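Local atomic coordinates of methyltransferase-like protein (Saccharopolyspora spinosa, PDB entry 4PNE), a protein that catalyses a [4+2] cycloaddition in spinosyn biosynthesis while keeping the build of an S-adenosylmethionine-dependent methyltransferase. Residues L45-L50 and Q125-I130; A59-Y64 and G104-R109. All coordinates share one frame; numbering follows the deposited sequence.

Contact 1 (L45-L50 and Q125-I130). With SAH (S-adenosyl-L-homocysteine), chain C.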
# COMPACT_ATOMS: atom_id res chain seq x y z
N LEU A 45 6.13 -15.24 -3.32
CA LEU A 45 7.50 -15.63 -3.04
C LEU A 45 8.12 -14.88 -1.88
O LEU A 45 8.82 -15.48 -1.08
CB LEU A 45 8.37 -15.45 -4.28
CG LEU A 45 8.08 -16.43 -5.41
CD1 LEU A 45 8.87 -16.03 -6.66
CD2 LEU A 45 8.40 -17.84 -4.97
N VAL A 46 7.88 -13.57 -1.78
CA VAL A 46 8.58 -12.73 -0.81
C VAL A 46 7.87 -12.70 0.54
O VAL A 46 8.48 -12.37 1.55
CB VAL A 46 8.75 -11.28 -1.35
CG1 VAL A 46 7.49 -10.49 -1.20
CG2 VAL A 46 9.86 -10.57 -0.60
N THR A 47 6.61 -13.10 0.58
CA THR A 47 5.86 -13.03 1.83
C THR A 47 6.50 -13.70 3.04
O THR A 47 6.58 -13.07 4.11
CB THR A 47 4.46 -13.66 1.64
OG1 THR A 47 3.65 -12.72 0.95
CG2 THR A 47 3.79 -13.97 2.97
N PRO A 48 6.96 -14.96 2.90
CA PRO A 48 7.59 -15.60 4.05
C PRO A 48 8.82 -14.82 4.56
O PRO A 48 9.06 -14.79 5.76
CB PRO A 48 7.99 -16.98 3.52
CG PRO A 48 7.19 -17.19 2.31
CD PRO A 48 6.94 -15.84 1.72
N LEU A 49 9.56 -14.19 3.66
CA LEU A 49 10.73 -13.40 4.05
C LEU A 49 10.28 -12.16 4.81
O LEU A 49 10.83 -11.87 5.87
CB LEU A 49 11.56 -13.00 2.81
CG LEU A 49 12.78 -12.11 3.09
CD1 LEU A 49 13.66 -12.60 4.22
CD2 LEU A 49 13.61 -11.92 1.82
N LEU A 50 9.28 -11.46 4.29
CA LEU A 50 8.78 -10.27 4.99
C LEU A 50 8.26 -10.61 6.36
O LEU A 50 8.51 -9.89 7.33
CB LEU A 50 7.66 -9.57 4.21
CG LEU A 50 8.00 -9.05 2.83
CD1 LEU A 50 6.80 -8.33 2.23
CD2 LEU A 50 9.17 -8.11 2.90
N GLN A 125 -2.32 -14.89 -3.78
CA GLN A 125 -3.09 -15.90 -3.04
C GLN A 125 -2.46 -16.23 -1.69
O GLN A 125 -3.16 -16.56 -0.74
CB GLN A 125 -3.24 -17.16 -3.88
CG GLN A 125 -3.93 -16.93 -5.18
CD GLN A 125 -4.05 -18.17 -6.02
OE1 GLN A 125 -5.13 -18.72 -6.17
NE2 GLN A 125 -2.93 -18.63 -6.56
N VAL A 126 -1.13 -16.13 -1.59
CA VAL A 126 -0.48 -16.26 -0.31
C VAL A 126 -1.03 -15.22 0.64
O VAL A 126 -1.36 -15.53 1.76
CB VAL A 126 1.06 -16.10 -0.43
CG1 VAL A 126 1.69 -15.90 0.92
CG2 VAL A 126 1.67 -17.32 -1.16
N GLN A 127 -1.11 -13.97 0.22
CA GLN A 127 -1.61 -12.93 1.12
C GLN A 127 -3.10 -13.13 1.50
O GLN A 127 -3.49 -12.90 2.64
CB GLN A 127 -1.38 -11.54 0.51
CG GLN A 127 0.07 -11.16 0.51
CD GLN A 127 0.34 -9.82 -0.10
OE1 GLN A 127 -0.43 -9.33 -0.92
NE2 GLN A 127 1.47 -9.27 0.21
N VAL A 128 -3.91 -13.56 0.56
CA VAL A 128 -5.30 -13.84 0.85
C VAL A 128 -5.41 -14.85 1.98
O VAL A 128 -6.12 -14.63 2.98
CB VAL A 128 -6.06 -14.37 -0.40
CG1 VAL A 128 -7.46 -14.87 -0.02
CG2 VAL A 128 -6.11 -13.28 -1.44
N ALA A 129 -4.68 -15.95 1.83
CA ALA A 129 -4.72 -17.00 2.82
C ALA A 129 -4.24 -16.57 4.21
O ALA A 129 -4.86 -16.88 5.21
CB ALA A 129 -3.89 -18.20 2.33
N ILE A 130 -3.14 -15.82 4.25
CA ILE A 130 -2.60 -15.33 5.52
C ILE A 130 -3.57 -14.34 6.17
O ILE A 130 -3.82 -14.39 7.39
CB ILE A 130 -1.19 -14.67 5.33
CG1 ILE A 130 -0.14 -15.74 5.00
CG2 ILE A 130 -0.78 -13.86 6.57
CD1 ILE A 130 1.22 -15.21 4.70
N SAH C . -1.74 -1.96 1.53
CA SAH C . -0.92 -3.02 2.11
CB SAH C . 0.04 -3.69 1.12
CG SAH C . 0.84 -2.81 0.20
SD SAH C . 2.03 -3.79 -0.74
C SAH C . -0.16 -2.48 3.28
O SAH C . 0.34 -3.24 4.08
OXT SAH C . -0.13 -1.26 3.47
C5' SAH C . 1.18 -3.72 -2.34
C4' SAH C . -0.09 -4.56 -2.39
O4' SAH C . -0.80 -4.27 -3.59
C3' SAH C . 0.15 -6.06 -2.42
O3' SAH C . -0.76 -6.62 -1.49
C2' SAH C . -0.16 -6.45 -3.85
O2' SAH C . -0.58 -7.80 -4.08
C1' SAH C . -1.26 -5.45 -4.20
N9 SAH C . -1.46 -5.30 -5.65
C8 SAH C . -0.56 -5.09 -6.65
N7 SAH C . -1.20 -5.07 -7.84
C5 SAH C . -2.51 -5.28 -7.60
C6 SAH C . -3.61 -5.39 -8.42
N6 SAH C . -3.52 -5.24 -9.74
N1 SAH C . -4.83 -5.59 -7.88
C2 SAH C . -4.99 -5.73 -6.51
N3 SAH C . -3.90 -5.68 -5.69
C4 SAH C . -2.68 -5.43 -6.23
O HOH W 1 3.38 -10.44 1.65

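Contact 2 (A59-Y64 and G104-R109). With SAH (S-adenosyl-L-homocysteine), chain C.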
# COMPACT_ATOMS: atom_id res chain seq x y z
N ALA A 59 2.52 -4.95 8.24
CA ALA A 59 2.33 -3.86 7.28
C ALA A 59 3.41 -3.90 6.20
O ALA A 59 4.58 -4.10 6.50
CB ALA A 59 2.34 -2.52 8.00
N ILE A 60 3.04 -3.71 4.95
CA ILE A 60 3.97 -3.60 3.86
C ILE A 60 3.88 -2.18 3.29
O ILE A 60 3.60 -1.94 2.12
CB ILE A 60 3.70 -4.63 2.78
CG1 ILE A 60 3.39 -6.00 3.42
CG2 ILE A 60 4.91 -4.73 1.84
CD1 ILE A 60 2.97 -7.08 2.41
N HIS A 61 4.13 -1.23 4.17
CA HIS A 61 4.22 0.17 3.77
C HIS A 61 5.21 0.88 4.71
O HIS A 61 5.57 0.34 5.77
CB HIS A 61 2.83 0.83 3.75
CG HIS A 61 2.14 0.88 5.08
ND1 HIS A 61 0.93 0.24 5.29
CD2 HIS A 61 2.45 1.49 6.25
CE1 HIS A 61 0.53 0.46 6.54
NE2 HIS A 61 1.43 1.22 7.14
N HIS A 62 5.65 2.05 4.30
CA HIS A 62 6.65 2.83 5.05
C HIS A 62 6.12 3.27 6.41
O HIS A 62 4.91 3.47 6.59
CB HIS A 62 7.04 4.07 4.25
CG HIS A 62 8.09 3.82 3.21
ND1 HIS A 62 8.15 2.66 2.46
CD2 HIS A 62 9.11 4.60 2.79
CE1 HIS A 62 9.19 2.72 1.65
NE2 HIS A 62 9.78 3.90 1.82
N GLY A 63 7.02 3.46 7.35
CA GLY A 63 6.66 4.04 8.63
C GLY A 63 6.62 5.55 8.56
O GLY A 63 7.29 6.18 7.73
N TYR A 64 5.89 6.13 9.51
CA TYR A 64 5.80 7.57 9.70
C TYR A 64 6.21 7.87 11.14
O TYR A 64 5.64 7.34 12.09
CB TYR A 64 4.36 8.03 9.42
CG TYR A 64 4.01 9.48 9.65
CD1 TYR A 64 3.84 9.98 10.93
CD2 TYR A 64 3.82 10.33 8.58
CE1 TYR A 64 3.50 11.29 11.14
CE2 TYR A 64 3.46 11.65 8.77
CZ TYR A 64 3.31 12.13 10.06
OH TYR A 64 2.96 13.44 10.25
N GLY A 104 -3.14 -8.03 5.11
CA GLY A 104 -4.29 -7.58 5.86
C GLY A 104 -3.99 -6.94 7.21
O GLY A 104 -4.91 -6.63 7.98
N GLN A 105 -2.71 -6.74 7.55
CA GLN A 105 -2.42 -6.24 8.88
C GLN A 105 -3.03 -4.83 9.13
O GLN A 105 -3.60 -4.61 10.20
CB GLN A 105 -0.90 -6.27 9.12
CG GLN A 105 -0.45 -5.93 10.52
CD GLN A 105 -0.31 -4.42 10.76
OE1 GLN A 105 -0.36 -3.63 9.83
NE2 GLN A 105 -0.11 -4.03 12.00
N PRO A 106 -2.92 -3.88 8.19
CA PRO A 106 -3.52 -2.58 8.41
C PRO A 106 -5.06 -2.66 8.50
O PRO A 106 -5.65 -1.99 9.34
CB PRO A 106 -3.05 -1.78 7.19
CG PRO A 106 -1.78 -2.43 6.78
CD PRO A 106 -2.10 -3.89 6.97
N ALA A 107 -5.69 -3.45 7.65
CA ALA A 107 -7.14 -3.60 7.72
C ALA A 107 -7.57 -4.14 9.09
O ALA A 107 -8.54 -3.68 9.66
CB ALA A 107 -7.64 -4.50 6.64
N LEU A 108 -6.87 -5.14 9.59
CA LEU A 108 -7.22 -5.73 10.86
C LEU A 108 -6.94 -4.80 12.00
O LEU A 108 -7.64 -4.84 13.00
CB LEU A 108 -6.47 -7.07 11.05
CG LEU A 108 -6.99 -8.15 10.11
CD1 LEU A 108 -6.02 -9.30 9.95
CD2 LEU A 108 -8.35 -8.66 10.55
N ARG A 109 -5.93 -3.94 11.88
CA ARG A 109 -5.67 -2.95 12.91
C ARG A 109 -6.84 -1.99 13.07
O ARG A 109 -7.28 -1.68 14.20
CB ARG A 109 -4.39 -2.16 12.60
CG ARG A 109 -4.10 -1.03 13.57
CD ARG A 109 -2.73 -0.41 13.31
NE ARG A 109 -2.55 0.73 14.19
CZ ARG A 109 -2.15 0.63 15.45
NH1 ARG A 109 -1.82 -0.56 15.96
NH2 ARG A 109 -2.03 1.72 16.18
N SAH C . -1.74 -1.96 1.53
CA SAH C . -0.92 -3.02 2.11
CB SAH C . 0.04 -3.69 1.12
CG SAH C . 0.84 -2.81 0.20
SD SAH C . 2.03 -3.79 -0.74
C SAH C . -0.16 -2.48 3.28
O SAH C . 0.34 -3.24 4.08
OXT SAH C . -0.13 -1.26 3.47
C5' SAH C . 1.18 -3.72 -2.34
C4' SAH C . -0.09 -4.56 -2.39
O4' SAH C . -0.80 -4.27 -3.59
C3' SAH C . 0.15 -6.06 -2.42
O3' SAH C . -0.76 -6.62 -1.49
C2' SAH C . -0.16 -6.45 -3.85
O2' SAH C . -0.58 -7.80 -4.08
C1' SAH C . -1.26 -5.45 -4.20
N9 SAH C . -1.46 -5.30 -5.65
C8 SAH C . -0.56 -5.09 -6.65
N7 SAH C . -1.20 -5.07 -7.84
C5 SAH C . -2.51 -5.28 -7.60
C6 SAH C . -3.61 -5.39 -8.42
N6 SAH C . -3.52 -5.24 -9.74
N1 SAH C . -4.83 -5.59 -7.88
C2 SAH C . -4.99 -5.73 -6.51
N3 SAH C . -3.90 -5.68 -5.69
C4 SAH C . -2.68 -5.43 -6.23

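Contact 1 (L45-L50 and Q125-I130)
T47 is the residue through which segment 45-50 meets segment 125-130, and its methyl group carries the apolar half of the contact. Its chi1 of -77° sets OG1 beside the backbone N and CG2 anti to it, turning the methyl to the other helix, where I130 comes to meet it tip to tip. Here T47 CG2 and I130 CD1 lie 3.3 Å apart, tighter than an ordinary van der Waals contact. V126 approaches differently: it runs past T47 in the opposite direction and lays CG1 alongside CB and CG2, coming to 3.5 Å from T47 CG2. The axes of the two short helix segments are 9.8 Å from each other at their closest and directed 47° apart, and T47 from one helix meets V126, Q127 and I130 of the other.

The contact joins helix 36-54, from the N-terminal part of the chain, to helix 125-138, which follows strand 117-122 of the Rossmann-like methyltransferase sheet. A further tie is the hydrogen bond from V126 N to D44 OD1, one residue ahead of segment 45-50.

The polar interactions run down to the ligand. T47 OG1 is hydrogen-bonded to Y43 O, a turn back in its own helix. A water accepts a hydrogen bond from Q127 NE2 at 2.7 Å; its approach to T47 OG1 is too short to be trusted in detail, which makes the water bridge doubtful. On the other side of the same amide, Q127 OE1 takes two hydrogen bonds, one from T122 OG1 and one from the ribose O3' of SAH, 2.8 Å away from that oxygen. The extended chain beyond CG (chi2 179°) carries the amide to the ribose, and the two hydrogen bonds on OE1 should restrain rotation of the amide.

Contact 2 (A59-Y64 and G104-R109)
H61 meets P106 at the edge of its ring: the two side chains pass in opposing directions, and the ring edge, at ND1 and CE1, faces the SAH carboxylate and P106. H61 CB already lies near the ligand, and H61 CG is 3.5 Å from SAH OXT. CG sits between the backbone N and the carbonyl carbon (chi1 63°), a rotamer that goes with the ring bringing ND1 to OXT. The N-H of ND1 points almost straight at that oxygen, an in-plane bond of 2.6 Å between H61 ND1 and SAH OXT with an angle of 171°. H61 CE1, the neighbouring atom, rests against the proline, 3.7 Å from P106 CG. At the far end H61 NE2 is hydrogen-bonded to A77 O of helix 73-88; the ring is thus held at both nitrogens, which should limit its rotation. One ring face also receives the methyl of A59, displaced from the centre of the ring.

The other carboxylate oxygen is gripped by the backbone: I60 N donates to SAH O over 2.9 Å at 167°. P106 CG packs beside the same oxygen, 3.5 Å from SAH O. Away from the ligand, A59 CB touches the amide of Q105, with Q105 OE1 at 3.4 Å from A59 CB, while Q105 NE2 bonds to D78 OD1.

G104, at the N-cap position of helix 105-113, has a positive phi, at which a CB would press on the preceding carbonyl O. With G102 and A107 it fits the GxGxxA pattern, consistent with the glycine-rich loop that follows the first strand of a Rossmann-like methyltransferase and faces the amino acid end of the cofactor.

From the N terminus, helix 36-54 supplies the first half of contact 1, and the loop that follows it gives segment 59-64. The chain then passes through helix 73-88 and strand 95-99 before helix 105-113 returns to that loop and closes contact 2. Strand 117-122 comes next, and helix 125-138 closes the wider loop of contact 1, so contact 2 sits wholly within it. The two meet at I60, whose CD1 lies 3.4 Å from Q127 NE2 and 4.0 Å from L50 CD1. Together they tie the N-terminal elements to two helices that flank the methyltransferase sheet, one near the ribose of SAH, the other near its carboxylate.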